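Local atomic coordinates of plasmodesmata-located protein 5 (Arabidopsis thaliana, PDB entry 6GRE), a protein that restricts cell-to-cell trafficking through plasmodesmata by regulating callose deposition during salicylic acid-triggered immune responses, and is required for systemic acquired resistance. Residues Gly145-Gly157 and Gly164-Gln178. Residues are numbered along the deposited sequence; the frame is centred on the assembly and turned at random.
With NA (sodium ion), chain K; EDO (1,2-ethanediol), chain I.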
loop_
_atom_site.group_PDB
_atom_site.type_symbol
_atom_site.label_atom_id
_atom_site.label_comp_id
_atom_site.label_asym_id
_atom_site.label_seq_id
_atom_site.Cartn_x
_atom_site.Cartn_y
_atom_site.Cartn_z
ATOM N N GLY A 145 -11.947 15.399 -0.721
ATOM C CA GLY A 145 -11.051 16.547 -0.876
ATOM C C GLY A 145 -10.206 16.782 0.351
ATOM O O GLY A 145 -9.033 17.197 0.276
ATOM N N SER A 146 -10.769 16.497 1.515
ATOM C CA SER A 146 -10.045 16.674 2.778
ATOM C C SER A 146 -8.786 15.808 2.832
ATOM O O SER A 146 -7.812 16.156 3.484
ATOM C CB SER A 146 -10.931 16.390 3.987
ATOM O OG SER A 146 -11.103 14.985 4.260
ATOM N N LEU A 147 -8.805 14.651 2.161
ATOM C CA LEU A 147 -7.643 13.773 2.122
ATOM C C LEU A 147 -6.452 14.490 1.462
ATOM O O LEU A 147 -5.313 14.145 1.747
ATOM C CB LEU A 147 -7.987 12.477 1.381
ATOM C CG LEU A 147 -9.082 11.628 2.027
ATOM C CD1 LEU A 147 -9.397 10.412 1.150
ATOM C CD2 LEU A 147 -8.678 11.174 3.420
ATOM N N GLY A 148 -6.704 15.391 0.516
ATOM C CA GLY A 148 -5.606 16.061 -0.220
ATOM C C GLY A 148 -4.967 17.170 0.588
ATOM O O GLY A 148 -3.845 17.563 0.303
ATOM N N THR A 149 -5.687 17.708 1.572
ATOM C CA THR A 149 -5.213 18.896 2.274
ATOM C C THR A 149 -4.627 18.470 3.605
ATOM O O THR A 149 -4.037 19.275 4.324
ATOM C CB THR A 149 -6.322 19.945 2.409
ATOM O OG1 THR A 149 -7.478 19.336 2.980
ATOM C CG2 THR A 149 -6.716 20.548 1.084
ATOM N N GLY A 150 -4.820 17.193 3.927
ATOM C CA GLY A 150 -4.334 16.585 5.102
ATOM C C GLY A 150 -2.849 16.417 4.987
ATOM O O GLY A 150 -2.297 16.626 3.904
ATOM N N ASP A 151 -2.207 16.079 6.104
ATOM C CA ASP A 151 -0.755 16.150 6.185
ATOM C C ASP A 151 -0.177 14.756 6.446
ATOM O O ASP A 151 -0.825 13.884 7.039
ATOM C CB ASP A 151 -0.323 17.202 7.204
ATOM C CG ASP A 151 -0.438 18.610 6.637
ATOM O OD1 ASP A 151 -1.099 18.746 5.580
ATOM O OD2 ASP A 151 0.165 19.554 7.224
ATOM N N GLY A 152 1.040 14.570 5.930
ATOM C CA GLY A 152 1.839 13.384 6.128
ATOM C C GLY A 152 1.360 12.210 5.293
ATOM O O GLY A 152 0.573 12.369 4.332
ATOM N N SER A 153 1.855 11.032 5.650
ATOM C CA SER A 153 1.771 9.891 4.761
ATOM C C SER A 153 0.527 9.045 5.009
ATOM O O SER A 153 0.257 8.123 4.251
ATOM C CB SER A 153 3.012 9.067 4.856
ATOM O OG SER A 153 4.106 9.861 4.380
ATOM N N TYR A 154 -0.182 9.298 6.112
ATOM C CA TYR A 154 -1.431 8.587 6.414
ATOM C C TYR A 154 -2.484 9.614 6.796
ATOM O O TYR A 154 -2.270 10.424 7.707
ATOM C CB TYR A 154 -1.288 7.595 7.571
ATOM C CG TYR A 154 -2.548 6.826 7.834
ATOM C CD1 TYR A 154 -3.025 5.928 6.904
ATOM C CD2 TYR A 154 -3.306 7.054 8.975
ATOM C CE1 TYR A 154 -4.205 5.243 7.099
ATOM C CE2 TYR A 154 -4.466 6.339 9.213
ATOM C CZ TYR A 154 -4.937 5.454 8.257
ATOM O OH TYR A 154 -6.070 4.697 8.428
ATOM N N ARG A 155 -3.585 9.653 6.064
ATOM C CA ARG A 155 -4.562 10.711 6.232
ATOM C C ARG A 155 -5.955 10.095 6.278
ATOM O O ARG A 155 -6.262 9.200 5.523
ATOM C CB ARG A 155 -4.530 11.672 5.053
ATOM C CG ARG A 155 -3.151 12.273 4.828
ATOM C CD ARG A 155 -3.145 13.067 3.568
ATOM N NE ARG A 155 -1.777 13.416 3.225
ATOM C CZ ARG A 155 -1.469 14.291 2.298
ATOM N NH1 ARG A 155 -2.419 14.821 1.552
ATOM N NH2 ARG A 155 -0.188 14.568 2.079
ATOM N N THR A 156 -6.796 10.595 7.178
ATOM C CA THR A 156 -8.170 10.114 7.253
ATOM C C THR A 156 -9.096 11.310 7.442
ATOM O O THR A 156 -8.679 12.376 7.901
ATOM C CB THR A 156 -8.414 9.132 8.396
ATOM O OG1 THR A 156 -8.130 9.767 9.650
ATOM C CG2 THR A 156 -7.535 7.909 8.315
ATOM N N GLY A 157 -10.333 11.163 6.979
ATOM C CA GLY A 157 -11.344 12.164 7.121
ATOM C C GLY A 157 -12.702 11.517 7.166
ATOM O O GLY A 157 -12.910 10.468 6.561
ATOM N N GLY A 164 -13.044 8.501 4.649
ATOM C CA GLY A 164 -11.976 8.438 3.660
ATOM C C GLY A 164 -10.655 8.133 4.309
ATOM O O GLY A 164 -10.401 8.501 5.470
ATOM N N VAL A 165 -9.803 7.441 3.564
ATOM C CA VAL A 165 -8.462 7.102 3.986
ATOM C C VAL A 165 -7.537 7.311 2.795
ATOM O O VAL A 165 -7.835 6.894 1.664
ATOM C CB VAL A 165 -8.359 5.654 4.491
ATOM C CG1 VAL A 165 -6.944 5.265 4.921
ATOM C CG2 VAL A 165 -9.343 5.376 5.607
ATOM N N ALA A 166 -6.368 7.860 3.064
ATOM C CA ALA A 166 -5.313 7.954 2.003
ATOM C C ALA A 166 -3.983 7.623 2.632
ATOM O O ALA A 166 -3.725 7.970 3.786
ATOM C CB ALA A 166 -5.255 9.298 1.371
ATOM N N GLN A 167 -3.125 6.912 1.922
ATOM C CA GLN A 167 -1.810 6.562 2.498
ATOM C C GLN A 167 -0.785 6.529 1.368
ATOM O O GLN A 167 -1.078 6.028 0.254
ATOM C CB GLN A 167 -1.773 5.210 3.229
ATOM C CG GLN A 167 -0.484 4.990 4.058
ATOM C CD GLN A 167 -0.461 3.997 5.233
ATOM O OE1 GLN A 167 0.180 4.166 6.325
ATOM N NE2 GLN A 167 -1.079 2.870 4.990
ATOM N N CYS A 168 0.388 7.079 1.645
ATOM C CA CYS A 168 1.563 6.968 0.804
ATOM C C CYS A 168 2.511 5.911 1.332
ATOM O O CYS A 168 2.675 5.780 2.534
ATOM C CB CYS A 168 2.387 8.231 0.872
ATOM S SG CYS A 168 1.500 9.556 0.063
ATOM N N SER A 169 3.169 5.188 0.428
ATOM C CA SER A 169 4.266 4.341 0.796
ATOM C C SER A 169 5.262 5.173 1.624
ATOM O O SER A 169 5.603 6.280 1.250
ATOM C CB SER A 169 4.857 3.788 -0.456
ATOM O OG SER A 169 5.794 2.754 -0.196
ATOM N N GLY A 170 5.766 4.562 2.695
ATOM C CA GLY A 170 6.544 5.255 3.734
ATOM C C GLY A 170 7.879 5.752 3.237
ATOM O O GLY A 170 8.499 6.556 3.932
ATOM N N ASP A 171 8.328 5.292 2.060
ATOM C CA ASP A 171 9.619 5.690 1.516
ATOM C C ASP A 171 9.546 7.005 0.740
ATOM O O ASP A 171 10.599 7.560 0.397
ATOM C CB ASP A 171 10.177 4.619 0.587
ATOM C CG ASP A 171 9.278 4.385 -0.600
ATOM O OD1 ASP A 171 8.106 3.950 -0.350
ATOM O OD2 ASP A 171 9.683 4.704 -1.729
ATOM N N LEU A 172 8.338 7.507 0.439
ATOM C CA LEU A 172 8.186 8.731 -0.327
ATOM C C LEU A 172 8.490 9.932 0.572
ATOM O O LEU A 172 8.139 9.929 1.739
ATOM C CB LEU A 172 6.765 8.901 -0.871
ATOM C CG LEU A 172 6.303 7.891 -1.925
ATOM C CD1 LEU A 172 5.011 8.369 -2.568
ATOM C CD2 LEU A 172 7.367 7.668 -2.963
ATOM N N SER A 173 9.063 10.961 -0.053
ATOM C CA SER A 173 9.243 12.242 0.630
ATOM C C SER A 173 7.887 12.917 0.822
ATOM O O SER A 173 6.882 12.540 0.227
ATOM C CB SER A 173 10.142 13.148 -0.139
ATOM O OG SER A 173 9.502 13.592 -1.320
ATOM N N THR A 174 7.874 13.986 1.612
ATOM C CA THR A 174 6.659 14.766 1.781
ATOM C C THR A 174 6.084 15.211 0.437
ATOM O O THR A 174 4.866 15.063 0.172
ATOM C CB THR A 174 6.890 15.995 2.672
ATOM O OG1 THR A 174 7.422 15.473 3.877
ATOM C CG2 THR A 174 5.622 16.758 2.955
ATOM N N SER A 175 6.929 15.771 -0.429
ATOM C CA SER A 175 6.543 16.263 -1.708
ATOM C C SER A 175 6.031 15.119 -2.602
ATOM O O SER A 175 5.039 15.245 -3.297
ATOM C CB SER A 175 7.706 16.988 -2.356
ATOM O OG SER A 175 7.373 17.343 -3.678
ATOM N N GLN A 176 6.803 14.035 -2.603
ATOM C CA GLN A 176 6.420 12.895 -3.480
ATOM C C GLN A 176 5.056 12.345 -3.044
ATOM O O GLN A 176 4.212 12.016 -3.865
ATOM C CB GLN A 176 7.456 11.791 -3.364
ATOM C CG GLN A 176 8.748 12.115 -4.104
ATOM C CD GLN A 176 9.785 11.050 -3.858
ATOM O OE1 GLN A 176 9.924 10.528 -2.754
ATOM N NE2 GLN A 176 10.483 10.673 -4.934
ATOM N N CYS A 177 4.881 12.272 -1.736
ATOM C CA CYS A 177 3.624 11.789 -1.169
ATOM C C CYS A 177 2.455 12.670 -1.614
ATOM O O CYS A 177 1.442 12.169 -2.113
ATOM C CB CYS A 177 3.712 11.733 0.339
ATOM S SG CYS A 177 2.150 11.242 1.122
ATOM N N GLN A 178 2.596 13.992 -1.448
ATOM C CA GLN A 178 1.536 14.869 -1.855
ATOM C C GLN A 178 1.245 14.765 -3.362
ATOM O O GLN A 178 0.089 14.854 -3.791
ATOM C CB GLN A 178 1.830 16.315 -1.432
ATOM C CG GLN A 178 0.722 17.252 -1.840
ATOM C CD GLN A 178 -0.593 16.969 -1.138
ATOM O OE1 GLN A 178 -0.593 16.423 -0.046
ATOM N NE2 GLN A 178 -1.686 17.470 -1.686
HETATM NA NA NA K . -7.836 5.013 10.373
HETATM C C1 EDO I . 9.782 12.753 -7.586
HETATM O O1 EDO I . 10.885 11.901 -7.482
HETATM C C2 EDO I . 9.596 13.139 -9.032
HETATM O O2 EDO I . 8.252 12.834 -9.395
HETATM O O HOH W 1 5.663 8.712 2.687
HETATM O O HOH W 2 2.932 14.541 2.285
#
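R155 and Q178 meet with guanidinium and amide nearly coplanar (16° apart), NH1 and NH2 of R155 both donating end-on to Q178 OE1, the NH2 bond 2.8 Å long. The Q178 amide turns its other end to helix 134-149, where NE2 donates to G148 O at 2.9 Å. R155 leaves strand 154-159 on the same face as A166 and runs extended from CG to NE alongside the loop 150-153. There NE donates to G152 O at 2.8 Å, with NH2 making a longer bond to the same oxygen, while NH1 reaches L147 O almost straight (172°). G150 C sits above one face of the guanidinium, offset toward the rim. Beside this hydrogen-bonded cluster the packing is tight and apolar: L147 sets CB against A166 CB and its methyls over the G164-V165 backbone, with L181 and I185 of helix 174-192 completing the layer. The hairpin itself is antiparallel, R155 and A166 exchanging two backbone bonds; C168 N adds another to S153 O.

The sheet face of Y154, V165 and T156 is the more solvent-exposed side. CG anti to the backbone N (chi1 -177°) carries the Y154 ring obliquely across V165, CE1 touching V165 CG1 at 3.5 Å; OH binds a sodium ion at 2.6 Å, shared with D69 of the first Gnk2-homologous domain. At the S153 end one bound water accepts from S153 OG and donates to S169 O and L172 O. Here the C168-C177 disulfide ties strand 162-168 to helix 174-192. Within this second Gnk2-homologous domain, a single arginine thus gathers the carbonyls of L147 and G152 and the Q178 amide; those oxygens would probably stabilise its positive charge, and bonds from all three nitrogens, to acceptors close to its plane, fix its rotation.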